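Local coordinates for steroid delta-isomerase (Pseudomonas aeruginosa, PDB 3MSO), which probably acts as a steroid delta-isomerase-like enzyme of the SnoaL-like group within the NTF2 clan, although its natural substrate is not established, at residues L27-P31 with S56-N60; E95-M101 with F113-P119. All blocks are in the same frame, centred on the assembly; numbering follows the deposited sequence.

Contact 1: L27-P31 with S56-N60; sequences LSGLP and SMILN
Leu30 and Leu59 meet at about a right angle, with the CD2 branch of Leu30 3.6 Å from Leu59 CB. The same methyl also touches Leu59 CD1; one branch of Leu30 thus spans Leu59 from its CB to a terminal methyl. Leu30 holds CG anti to the backbone N (chi1 -179°), which extends the side chain across to helix 52-65. At the same residue, Leu27 lays its CD1 branch against the backbone carbonyl of Leu59, while its CB packs beside the amide of the next residue, Asn60, 3.8 Å from Asn60 CG. Here the turn that leads into the short helix 30-33 is joined to helix 52-65, both within the SnoaL-like domain of an NTF2-type alpha+beta fold. Helix 9-23 adds to the apolar packing, with Trp18 touching both Leu27 and Leu30, and Phe40 of strand 38-41 packs on Leu59. At the more exposed end, Pro31 presents one edge of its ring, CG and CD, to the hydroxyl of Ser56, with Pro31 CG 3.4 Å from Ser56 OG. With OG anti to the backbone N (chi1 -170°), the Ser56 hydroxyl also lies 4.0 Å from Leu30 CB.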
loop_
_atom_site.group_PDB
_atom_site.type_symbol
_atom_site.label_atom_id
_atom_site.label_comp_id
_atom_site.label_asym_id
_atom_site.label_seq_id
_atom_site.Cartn_x
_atom_site.Cartn_y
_atom_site.Cartn_z
ATOM N N LEU B 27 23.140 5.194 13.873
ATOM C CA LEU B 27 22.440 6.430 14.235
ATOM C C LEU B 27 22.201 6.570 15.758
ATOM O O LEU B 27 21.136 7.039 16.177
ATOM C CB LEU B 27 21.123 6.561 13.444
ATOM C CG LEU B 27 21.214 6.748 11.927
ATOM C CD1 LEU B 27 19.875 6.455 11.274
ATOM C CD2 LEU B 27 21.650 8.159 11.557
ATOM N N SER B 28 23.193 6.176 16.589
ATOM C CA SER B 28 23.044 6.286 18.045
ATOM C C SER B 28 23.093 7.746 18.524
ATOM O O SER B 28 22.381 8.098 19.473
ATOM C CB SER B 28 24.024 5.387 18.797
ATOM O OG SER B 28 25.368 5.496 18.352
ATOM N N GLY B 29 23.865 8.584 17.815
ATOM C CA GLY B 29 24.011 10.008 18.116
ATOM C C GLY B 29 22.928 10.903 17.531
ATOM O O GLY B 29 22.956 12.125 17.721
ATOM N N LEU B 30 21.959 10.299 16.821
ATOM C CA LEU B 30 20.871 11.000 16.158
ATOM C C LEU B 30 19.995 11.893 17.043
ATOM O O LEU B 30 19.737 13.014 16.607
ATOM C CB LEU B 30 20.062 10.048 15.275
ATOM C CG LEU B 30 18.881 10.590 14.481
ATOM C CD1 LEU B 30 19.278 11.737 13.563
ATOM C CD2 LEU B 30 18.270 9.490 13.682
ATOM N N PRO B 31 19.560 11.521 18.275
ATOM C CA PRO B 31 18.717 12.458 19.052
ATOM C C PRO B 31 19.302 13.870 19.274
ATOM O O PRO B 31 18.530 14.824 19.417
ATOM C CB PRO B 31 18.460 11.703 20.355
ATOM C CG PRO B 31 18.596 10.273 19.982
ATOM C CD PRO B 31 19.727 10.245 19.005
ATOM N N SER B 56 13.748 9.515 15.884
ATOM C CA SER B 56 15.035 8.825 16.019
ATOM C C SER B 56 14.859 7.327 15.810
ATOM O O SER B 56 15.636 6.696 15.085
ATOM C CB SER B 56 15.649 9.102 17.386
ATOM O OG SER B 56 16.984 8.634 17.435
HETATM N N MSE B 57 13.784 6.788 16.380
HETATM C CA MSE B 57 13.451 5.386 16.324
HETATM C C MSE B 57 13.099 4.917 14.920
HETATM O O MSE B 57 13.557 3.850 14.518
HETATM C CB MSE B 57 12.340 5.103 17.310
HETATM C CG MSE B 57 12.289 3.664 17.726
HETATM SE SE MSE B 57 10.452 3.143 17.792
HETATM C CE MSE B 57 10.032 3.217 15.820
ATOM N N ILE B 58 12.301 5.699 14.174
ATOM C CA ILE B 58 11.929 5.326 12.804
ATOM C C ILE B 58 13.159 5.418 11.897
ATOM O O ILE B 58 13.407 4.483 11.123
ATOM C CB ILE B 58 10.695 6.115 12.268
ATOM C CG1 ILE B 58 9.499 5.885 13.162
ATOM C CG2 ILE B 58 10.342 5.711 10.840
ATOM C CD1 ILE B 58 8.713 6.980 13.284
ATOM N N LEU B 59 13.972 6.500 12.060
ATOM C CA LEU B 59 15.189 6.697 11.263
ATOM C C LEU B 59 16.229 5.618 11.513
ATOM O O LEU B 59 16.953 5.265 10.584
ATOM C CB LEU B 59 15.787 8.101 11.396
ATOM C CG LEU B 59 14.961 9.238 10.796
ATOM C CD1 LEU B 59 15.463 10.589 11.285
ATOM C CD2 LEU B 59 14.984 9.204 9.284
ATOM N N ASN B 60 16.244 5.033 12.728
ATOM C CA ASN B 60 17.136 3.919 13.050
ATOM C C ASN B 60 16.631 2.636 12.420
ATOM O O ASN B 60 17.433 1.814 11.982
ATOM C CB ASN B 60 17.257 3.727 14.550
ATOM C CG ASN B 60 18.492 4.356 15.125
ATOM O OD1 ASN B 60 18.455 5.507 15.571
ATOM N ND2 ASN B 60 19.619 3.630 15.101
#

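Contact 2: E95-M101 with F113-P119; sequences ELKGIDM and FEVMVRP
Lys97 and Arg118, Ile99 and Met116, and Met101 and Glu114 form three successive hydrogen-bonded pairs, each with two backbone bonds. Met101 N lies 2.8 Å from Glu114 O. Met116 N lies 3.3 Å from Ile99 O. Between them lie the non-hydrogen-bonded pairs Gly98-Val117 and Asp100-Val115; Gly98 CA lies 4.2 Å from Val117 CA, consistent with close strands at this glycine.

Apolar packing follows the register. Ile99 and Met116 lie side by side, and the terminal methyls of two selenomethionines meet where Met101 CE is 3.8 Å from Met116 CE. On the other face, the methyls of Leu96 touch both branches of Val117. Asp100 approaches the rim of the Phe113 ring, OD1 lying in the ring plane 3.3 Å from Phe113 CE1, with carboxylate and ring turned 65° apart. Asp100 OD2 is hydrogen-bonded to Tyr71.

Lys97 and Arg118 share the face that meets the third subunit. Lys97 NZ forms salt bridges with Glu86 of its own chain and Glu114 of that subunit; Arg118 NH1 bridges the same Glu114, whose carboxylate probably offsets the closeness of the two like charges. Arg118 NE also bonds to Ser42 O of that subunit.

This is an antiparallel beta hairpin in the curved sheet of an NTF2-like fold, with Leu96, Val115, Val117 and buried Asp100 on one face and the face of Lys97, Glu114 and Arg118 packed against the third subunit.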
loop_
_atom_site.group_PDB
_atom_site.type_symbol
_atom_site.label_atom_id
_atom_site.label_comp_id
_atom_site.label_asym_id
_atom_site.label_seq_id
_atom_site.Cartn_x
_atom_site.Cartn_y
_atom_site.Cartn_z
ATOM N N GLU B 95 14.865 -3.020 -6.165
ATOM C CA GLU B 95 15.784 -1.942 -6.440
ATOM C C GLU B 95 15.014 -0.640 -6.218
ATOM O O GLU B 95 13.895 -0.520 -6.694
ATOM C CB GLU B 95 16.262 -2.085 -7.898
ATOM C CG GLU B 95 17.643 -1.527 -8.154
ATOM C CD GLU B 95 18.754 -2.282 -7.461
ATOM O OE1 GLU B 95 19.122 -3.376 -7.946
ATOM O OE2 GLU B 95 19.256 -1.777 -6.431
ATOM N N LEU B 96 15.526 0.289 -5.424
ATOM C CA LEU B 96 14.755 1.516 -5.234
ATOM C C LEU B 96 15.565 2.808 -5.335
ATOM O O LEU B 96 16.797 2.817 -5.306
ATOM C CB LEU B 96 13.829 1.483 -3.994
ATOM C CG LEU B 96 14.493 1.457 -2.621
ATOM C CD1 LEU B 96 14.887 2.884 -2.116
ATOM C CD2 LEU B 96 13.608 0.789 -1.617
ATOM N N LYS B 97 14.827 3.901 -5.406
ATOM C CA LYS B 97 15.341 5.248 -5.534
ATOM C C LYS B 97 14.579 6.112 -4.542
ATOM O O LYS B 97 13.374 5.883 -4.328
ATOM C CB LYS B 97 15.037 5.690 -6.962
ATOM C CG LYS B 97 15.981 6.677 -7.517
ATOM C CD LYS B 97 17.402 6.198 -7.706
ATOM C CE LYS B 97 18.218 7.467 -7.623
ATOM N NZ LYS B 97 17.665 8.535 -8.524
ATOM N N GLY B 98 15.274 7.048 -3.908
ATOM C CA GLY B 98 14.628 7.885 -2.907
ATOM C C GLY B 98 15.289 9.203 -2.600
ATOM O O GLY B 98 16.375 9.498 -3.105
ATOM N N ILE B 99 14.621 10.001 -1.740
ATOM C CA ILE B 99 15.118 11.284 -1.248
ATOM C C ILE B 99 14.906 11.458 0.248
ATOM O O ILE B 99 13.876 11.075 0.774
ATOM C CB ILE B 99 14.583 12.534 -2.023
ATOM C CG1 ILE B 99 13.044 12.673 -1.954
ATOM C CG2 ILE B 99 15.111 12.600 -3.446
ATOM C CD1 ILE B 99 12.528 14.155 -1.821
ATOM N N ASP B 100 15.882 12.066 0.929
ATOM C CA ASP B 100 15.760 12.502 2.322
ATOM C C ASP B 100 15.646 14.013 2.135
ATOM O O ASP B 100 16.585 14.618 1.598
ATOM C CB ASP B 100 17.025 12.178 3.154
ATOM C CG ASP B 100 17.212 10.711 3.484
ATOM O OD1 ASP B 100 16.201 10.030 3.738
ATOM O OD2 ASP B 100 18.380 10.256 3.544
HETATM N N MSE B 101 14.476 14.601 2.439
HETATM C CA MSE B 101 14.275 16.046 2.330
HETATM C C MSE B 101 14.252 16.612 3.748
HETATM O O MSE B 101 13.250 16.504 4.450
HETATM C CB MSE B 101 13.026 16.415 1.517
HETATM C CG MSE B 101 12.814 17.940 1.378
HETATM SE SE MSE B 101 11.877 18.423 -0.269
HETATM C CE MSE B 101 10.297 17.377 -0.076
ATOM N N PHE B 113 11.822 15.930 8.555
ATOM C CA PHE B 113 12.526 14.921 7.797
ATOM C C PHE B 113 11.473 14.174 7.008
ATOM O O PHE B 113 10.695 13.397 7.574
ATOM C CB PHE B 113 13.276 13.973 8.729
ATOM C CG PHE B 113 14.425 13.231 8.087
ATOM C CD1 PHE B 113 14.206 12.353 7.027
ATOM C CD2 PHE B 113 15.717 13.347 8.590
ATOM C CE1 PHE B 113 15.262 11.642 6.455
ATOM C CE2 PHE B 113 16.774 12.635 8.013
ATOM C CZ PHE B 113 16.535 11.778 6.957
ATOM N N GLU B 114 11.440 14.431 5.692
ATOM C CA GLU B 114 10.484 13.860 4.754
ATOM C C GLU B 114 11.174 12.922 3.779
ATOM O O GLU B 114 12.137 13.306 3.117
ATOM C CB GLU B 114 9.779 14.999 4.041
ATOM C CG GLU B 114 8.626 14.600 3.155
ATOM C CD GLU B 114 7.855 15.781 2.596
ATOM O OE1 GLU B 114 8.226 16.940 2.888
ATOM O OE2 GLU B 114 6.885 15.539 1.846
ATOM N N VAL B 115 10.691 11.676 3.709
ATOM C CA VAL B 115 11.253 10.659 2.810
ATOM C C VAL B 115 10.246 10.316 1.703
ATOM O O VAL B 115 9.051 10.242 1.969
ATOM C CB VAL B 115 11.704 9.390 3.603
ATOM C CG1 VAL B 115 12.277 8.313 2.678
ATOM C CG2 VAL B 115 12.709 9.746 4.692
HETATM N N MSE B 116 10.734 10.146 0.461
HETATM C CA MSE B 116 9.948 9.674 -0.701
HETATM C C MSE B 116 10.772 8.559 -1.367
HETATM O O MSE B 116 12.004 8.624 -1.417
HETATM C CB MSE B 116 9.662 10.764 -1.731
HETATM C CG MSE B 116 8.989 11.988 -1.149
HETATM SE SE MSE B 116 8.347 13.153 -2.539
HETATM C CE MSE B 116 8.011 14.703 -1.419
ATOM N N VAL B 117 10.086 7.533 -1.840
ATOM C CA VAL B 117 10.696 6.378 -2.480
ATOM C C VAL B 117 9.923 6.100 -3.768
ATOM O O VAL B 117 8.730 6.402 -3.849
ATOM C CB VAL B 117 10.753 5.169 -1.474
ATOM C CG1 VAL B 117 10.837 3.815 -2.185
ATOM C CG2 VAL B 117 11.913 5.328 -0.478
ATOM N N ARG B 118 10.629 5.605 -4.791
ATOM C CA ARG B 118 10.086 5.163 -6.081
ATOM C C ARG B 118 10.885 3.917 -6.556
ATOM O O ARG B 118 12.068 3.806 -6.198
ATOM C CB ARG B 118 10.082 6.292 -7.124
ATOM C CG ARG B 118 11.464 6.793 -7.536
ATOM C CD ARG B 118 11.385 7.572 -8.836
ATOM N NE ARG B 118 11.125 6.691 -9.977
ATOM C CZ ARG B 118 12.075 6.066 -10.660
ATOM N NH1 ARG B 118 13.351 6.233 -10.339
ATOM N NH2 ARG B 118 11.758 5.277 -11.677
ATOM N N PRO B 119 10.306 2.981 -7.349
ATOM C CA PRO B 119 8.912 2.928 -7.857
ATOM C C PRO B 119 7.954 2.334 -6.828
ATOM O O PRO B 119 8.372 2.030 -5.711
ATOM C CB PRO B 119 9.044 2.047 -9.101
ATOM C CG PRO B 119 10.122 1.068 -8.734
ATOM C CD PRO B 119 11.069 1.795 -7.783
#

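Overall arrangement
The two contacts follow one another in the sequence; their centres are about 18 Å apart, with the middle of the chain between them. They nonetheless touch directly, Leu59 CD2 of the first lying 3.7 Å from Phe113 CE1 of the second. Trp18 of helix 9-23 reaches both, packing on Leu27 and Leu30 and meeting the Phe113 ring edge-to-face, while Phe40 of strand 38-41 touches Leu59, Phe113 and Val115. Contact 1 thus belongs to the helical side of the fold and contact 2 to the middle of the mixed sheet, which together, as in other NTF2-like proteins, enclose a largely apolar interior that here also holds Asp100; the opposite sheet face meets the third subunit.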